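Local structure of protein RIF2 (Saccharomyces cerevisiae, 4BJ1) at residues I82-Y87 with V147-E152; S127-M132 with I172-V177. The protein takes part in telomere length regulation and transcriptional silencing in yeast, and interacts with RAP1 and RIF1. One frame throughout, in Å; residues are numbered along the deposited sequence.

Contact 1 of 2, residues I82-Y87 with V147-E152; sequences IEMNDY and VYFKFE
I82 and E83 pair in parallel with F149 and K150, joining two neighbouring strands of the AAA+ sheet. Its strand order matches the 5-1-4-3-2 order of AAA+ proteins. The backbone of I82 is held at both its N and its O: its N donates to Y148 O (2.8 Å, N-H...O 170°), and its O accepts from K150 N. Two residues on, M84 N donates to K150 O at 2.8 Å, just where the chain leaves the strand for a helix. On the I82 and F149 face, the two branches of I82 part. CG2 packs on F149 CD1 at 3.8 Å, while CD1 reaches V147 CG1 at 3.6 Å. M84 lies alongside F149 in a Met-aromatic contact. Its chain bends at chi2 (-51°) and chi3, and SD sits at the ring edge, 4.0 Å from F149 CD1. On the other face, E83 CG meets K150 CD; E83 OE1 then bonds to K243 N of the second subunit, and K150 NZ to Y61 OH. N85 sets its amide group against the E152 backbone, with CG 3.4 Å from E152 N. Shortened to an alanine, this position would probably leave a gap beside the E152 backbone, where the amide now lies. Helices 128-137 and 165-180 pack over the I82 and F149 face, helix 58-74 lies behind Y148 and E152, and strand 184-192 continues the sheet beyond strand 145-153.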
# COMPACT_ATOMS: atom_id res chain seq x y z
N ILE A 82 0.76 -10.41 22.21
CA ILE A 82 1.55 -10.13 23.39
C ILE A 82 2.99 -9.95 22.95
O ILE A 82 3.54 -10.81 22.27
CB ILE A 82 1.33 -11.14 24.55
CG1 ILE A 82 -0.02 -10.84 25.26
CG2 ILE A 82 2.46 -11.06 25.57
CD1 ILE A 82 -0.83 -11.99 25.56
N GLU A 83 3.55 -8.76 23.25
CA GLU A 83 4.92 -8.42 22.91
C GLU A 83 5.78 -8.74 24.13
O GLU A 83 5.66 -8.10 25.18
CB GLU A 83 5.01 -6.96 22.51
CG GLU A 83 4.23 -6.64 21.24
CD GLU A 83 4.12 -5.15 21.00
OE1 GLU A 83 3.26 -4.50 21.65
OE2 GLU A 83 4.93 -4.62 20.20
N MET A 84 6.60 -9.79 24.01
CA MET A 84 7.42 -10.34 25.09
C MET A 84 8.75 -9.63 25.34
O MET A 84 9.43 -9.93 26.33
CB MET A 84 7.64 -11.85 24.86
CG MET A 84 6.38 -12.67 25.05
SD MET A 84 5.54 -12.31 26.61
CE MET A 84 6.73 -12.98 27.76
N ASN A 85 9.12 -8.70 24.44
CA ASN A 85 10.36 -7.93 24.50
C ASN A 85 10.55 -7.17 25.79
O ASN A 85 11.56 -7.38 26.48
CB ASN A 85 10.45 -7.00 23.32
CG ASN A 85 10.79 -7.76 22.09
OD1 ASN A 85 11.94 -8.13 21.90
ND2 ASN A 85 9.76 -8.09 21.30
N ASP A 86 9.55 -6.35 26.15
CA ASP A 86 9.57 -5.55 27.37
C ASP A 86 9.64 -6.42 28.64
O ASP A 86 10.29 -6.03 29.60
CB ASP A 86 8.36 -4.60 27.41
CG ASP A 86 8.61 -3.34 28.22
OD1 ASP A 86 9.50 -2.54 27.82
OD2 ASP A 86 7.91 -3.13 29.24
N TYR A 87 9.04 -7.63 28.60
CA TYR A 87 8.97 -8.58 29.70
C TYR A 87 10.27 -9.31 30.11
O TYR A 87 10.63 -9.30 31.29
CB TYR A 87 7.89 -9.64 29.40
CG TYR A 87 7.40 -10.34 30.65
CD1 TYR A 87 6.45 -9.75 31.47
CD2 TYR A 87 7.94 -11.56 31.03
CE1 TYR A 87 6.04 -10.37 32.65
CE2 TYR A 87 7.52 -12.20 32.20
CZ TYR A 87 6.58 -11.59 33.01
OH TYR A 87 6.16 -12.18 34.17
N VAL A 147 -3.15 -16.74 20.84
CA VAL A 147 -2.28 -15.78 21.48
C VAL A 147 -1.01 -15.78 20.65
O VAL A 147 -0.41 -16.84 20.47
CB VAL A 147 -1.95 -16.20 22.91
CG1 VAL A 147 -1.63 -14.98 23.75
CG2 VAL A 147 -3.09 -16.97 23.52
N TYR A 148 -0.62 -14.62 20.13
CA TYR A 148 0.60 -14.50 19.36
C TYR A 148 1.56 -13.72 20.20
O TYR A 148 1.33 -12.54 20.45
CB TYR A 148 0.36 -13.88 17.96
CG TYR A 148 1.50 -13.05 17.40
CD1 TYR A 148 2.79 -13.58 17.25
CD2 TYR A 148 1.29 -11.73 17.01
CE1 TYR A 148 3.84 -12.80 16.76
CE2 TYR A 148 2.33 -10.95 16.48
CZ TYR A 148 3.60 -11.49 16.36
OH TYR A 148 4.61 -10.71 15.83
N PHE A 149 2.59 -14.42 20.70
CA PHE A 149 3.67 -13.87 21.52
C PHE A 149 4.79 -13.52 20.57
O PHE A 149 5.20 -14.35 19.77
CB PHE A 149 4.16 -14.90 22.55
CG PHE A 149 3.13 -15.38 23.54
CD1 PHE A 149 2.95 -14.72 24.75
CD2 PHE A 149 2.39 -16.54 23.30
CE1 PHE A 149 2.02 -15.19 25.69
CE2 PHE A 149 1.45 -16.99 24.23
CZ PHE A 149 1.28 -16.33 25.42
N LYS A 150 5.26 -12.28 20.64
CA LYS A 150 6.30 -11.79 19.75
C LYS A 150 7.53 -11.41 20.54
O LYS A 150 7.43 -10.66 21.51
CB LYS A 150 5.75 -10.60 18.93
CG LYS A 150 6.78 -9.77 18.17
CD LYS A 150 6.37 -8.31 18.17
CE LYS A 150 7.27 -7.46 17.31
NZ LYS A 150 6.98 -7.59 15.86
N PHE A 151 8.70 -11.94 20.13
CA PHE A 151 9.97 -11.63 20.77
C PHE A 151 11.00 -11.29 19.70
O PHE A 151 11.15 -12.04 18.74
CB PHE A 151 10.45 -12.79 21.68
CG PHE A 151 11.71 -12.46 22.43
CD1 PHE A 151 11.70 -11.54 23.48
CD2 PHE A 151 12.92 -13.03 22.07
CE1 PHE A 151 12.88 -11.21 24.16
CE2 PHE A 151 14.10 -12.70 22.74
CZ PHE A 151 14.07 -11.78 23.77
N GLU A 152 11.68 -10.16 19.86
CA GLU A 152 12.64 -9.67 18.89
C GLU A 152 14.03 -9.43 19.53
O GLU A 152 14.18 -8.58 20.42
CB GLU A 152 12.05 -8.42 18.19
CG GLU A 152 13.03 -7.56 17.39
CD GLU A 152 13.67 -6.44 18.19
OE1 GLU A 152 12.92 -5.57 18.70
OE2 GLU A 152 14.92 -6.45 18.35

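Contact 2 of 2, residues S127-M132 with I172-V177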
# COMPACT_ATOMS: atom_id res chain seq x y z
N SER A 127 0.61 -15.84 38.17
CA SER A 127 1.74 -14.94 37.89
C SER A 127 1.31 -13.66 37.16
O SER A 127 0.20 -13.60 36.64
CB SER A 127 2.84 -15.68 37.11
OG SER A 127 2.57 -15.82 35.73
N ASP A 128 2.18 -12.64 37.14
CA ASP A 128 1.96 -11.34 36.48
C ASP A 128 1.60 -11.52 35.00
O ASP A 128 0.64 -10.91 34.51
CB ASP A 128 3.22 -10.45 36.58
CG ASP A 128 4.08 -10.57 37.83
OD1 ASP A 128 3.55 -10.97 38.89
OD2 ASP A 128 5.29 -10.22 37.76
N LEU A 129 2.39 -12.36 34.30
CA LEU A 129 2.27 -12.68 32.88
C LEU A 129 0.97 -13.40 32.62
O LEU A 129 0.17 -12.94 31.80
CB LEU A 129 3.48 -13.53 32.46
CG LEU A 129 3.64 -13.92 30.99
CD1 LEU A 129 3.47 -12.74 30.05
CD2 LEU A 129 4.97 -14.53 30.77
N MET A 130 0.73 -14.50 33.35
CA MET A 130 -0.47 -15.33 33.30
C MET A 130 -1.72 -14.47 33.42
O MET A 130 -2.65 -14.62 32.62
CB MET A 130 -0.43 -16.36 34.44
CG MET A 130 -1.58 -17.33 34.42
SD MET A 130 -1.41 -18.60 33.16
CE MET A 130 -0.03 -19.60 33.87
N MET A 131 -1.74 -13.56 34.39
CA MET A 131 -2.84 -12.65 34.66
C MET A 131 -3.13 -11.77 33.48
O MET A 131 -4.30 -11.62 33.11
CB MET A 131 -2.50 -11.81 35.89
CG MET A 131 -3.01 -12.40 37.15
SD MET A 131 -4.58 -11.63 37.54
CE MET A 131 -3.99 -10.19 38.51
N MET A 132 -2.07 -11.22 32.87
CA MET A 132 -2.14 -10.35 31.71
C MET A 132 -2.60 -11.10 30.45
O MET A 132 -3.47 -10.58 29.75
CB MET A 132 -0.81 -9.62 31.49
CG MET A 132 -0.84 -8.65 30.33
SD MET A 132 0.18 -9.25 28.95
CE MET A 132 1.87 -8.78 29.56
N ILE A 172 7.53 -19.80 29.91
CA ILE A 172 7.41 -21.22 29.55
C ILE A 172 6.32 -21.92 30.41
O ILE A 172 5.73 -22.92 29.99
CB ILE A 172 8.77 -21.96 29.55
CG1 ILE A 172 9.80 -21.24 28.64
CG2 ILE A 172 8.63 -23.43 29.13
CD1 ILE A 172 11.26 -21.63 28.94
N ASN A 173 6.03 -21.34 31.60
CA ASN A 173 4.97 -21.79 32.49
C ASN A 173 3.57 -21.45 31.91
O ASN A 173 2.67 -22.30 31.88
CB ASN A 173 5.17 -21.22 33.90
CG ASN A 173 6.33 -21.81 34.68
OD1 ASN A 173 7.03 -22.74 34.24
ND2 ASN A 173 6.60 -21.24 35.84
N VAL A 174 3.42 -20.21 31.40
CA VAL A 174 2.19 -19.76 30.74
C VAL A 174 2.01 -20.62 29.49
O VAL A 174 0.93 -21.17 29.27
CB VAL A 174 2.19 -18.24 30.43
CG1 VAL A 174 0.96 -17.84 29.61
CG2 VAL A 174 2.23 -17.42 31.71
N LEU A 175 3.10 -20.81 28.72
CA LEU A 175 3.01 -21.61 27.51
C LEU A 175 2.57 -23.05 27.79
O LEU A 175 1.70 -23.54 27.07
CB LEU A 175 4.30 -21.56 26.67
CG LEU A 175 4.69 -20.23 26.05
CD1 LEU A 175 5.97 -20.37 25.32
CD2 LEU A 175 3.64 -19.71 25.12
N SER A 176 3.10 -23.70 28.85
CA SER A 176 2.70 -25.08 29.17
C SER A 176 1.22 -25.16 29.62
O SER A 176 0.58 -26.16 29.35
CB SER A 176 3.66 -25.75 30.17
OG SER A 176 3.49 -25.30 31.50
N VAL A 177 0.68 -24.09 30.23
CA VAL A 177 -0.73 -24.07 30.63
C VAL A 177 -1.66 -23.91 29.41
O VAL A 177 -2.74 -24.50 29.40
CB VAL A 177 -1.01 -23.02 31.73
CG1 VAL A 177 -2.50 -22.77 31.91
CG2 VAL A 177 -0.37 -23.47 33.04
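S127 OG lies 4.3 Å from V174 CG2, at the start of helix 128-137. The same oxygen caps the helix: as N-cap, S127 OG accepts from M130 N at 3.3 Å, N-H...O 162°. This turns the hydroxyl oxygen back along its own helix, with V174 alongside. L129 comes next and faces helix 165-180. Its branch point rests on the valine, CG to V174 CG2 3.8 Å, and the side chain also meets E170 and F171 of that helix. Both helices belong to the ASCE core. Helix 128-137 leads into strand 145-153, and helix 165-180 makes the crossover from that strand to strand 184-192. Here the short axes approach to 9.6 Å and cross at -43°. M130 makes the broadest contact of segment 127-132. With chi1 at -176° its CG starts out opposite the backbone N, and bends at chi2 and chi3 bring the methyl end round to the other helix. The M130 and V174 side chains slide past each other in opposite directions, and M130 CE lies 3.8 Å from V174 CG2. V174 CG2 also faces the M130 backbone, 3.7 Å from its N. Farther along helix 165-180, M130 CE meets V177 CG2 at 4.0 Å. Within that helix, N173 O accepts from both S176 OG and V177 N, the two donors arriving from the same face of its carbonyl plane.

In the fold
Contact 1 joins two strands of the sheet; contact 2 joins two helices that lie on one face of it. Their centres are about 12 Å apart. The four segments alternate along the chain, so each helix segment of contact 2 follows a segment of contact 1. Side chains close the space between the two layers. M84 CE packs on L129 CD2 at 3.8 Å, and Y87 OH lies 3.5 Å from L129 CB. F149 supports the second helix, with CE2 3.6 Å from L175 CD2. I82 CG1 meets M132 SD at 4.0 Å. L129 thus lies between V174 and the M84 and Y87 side chains.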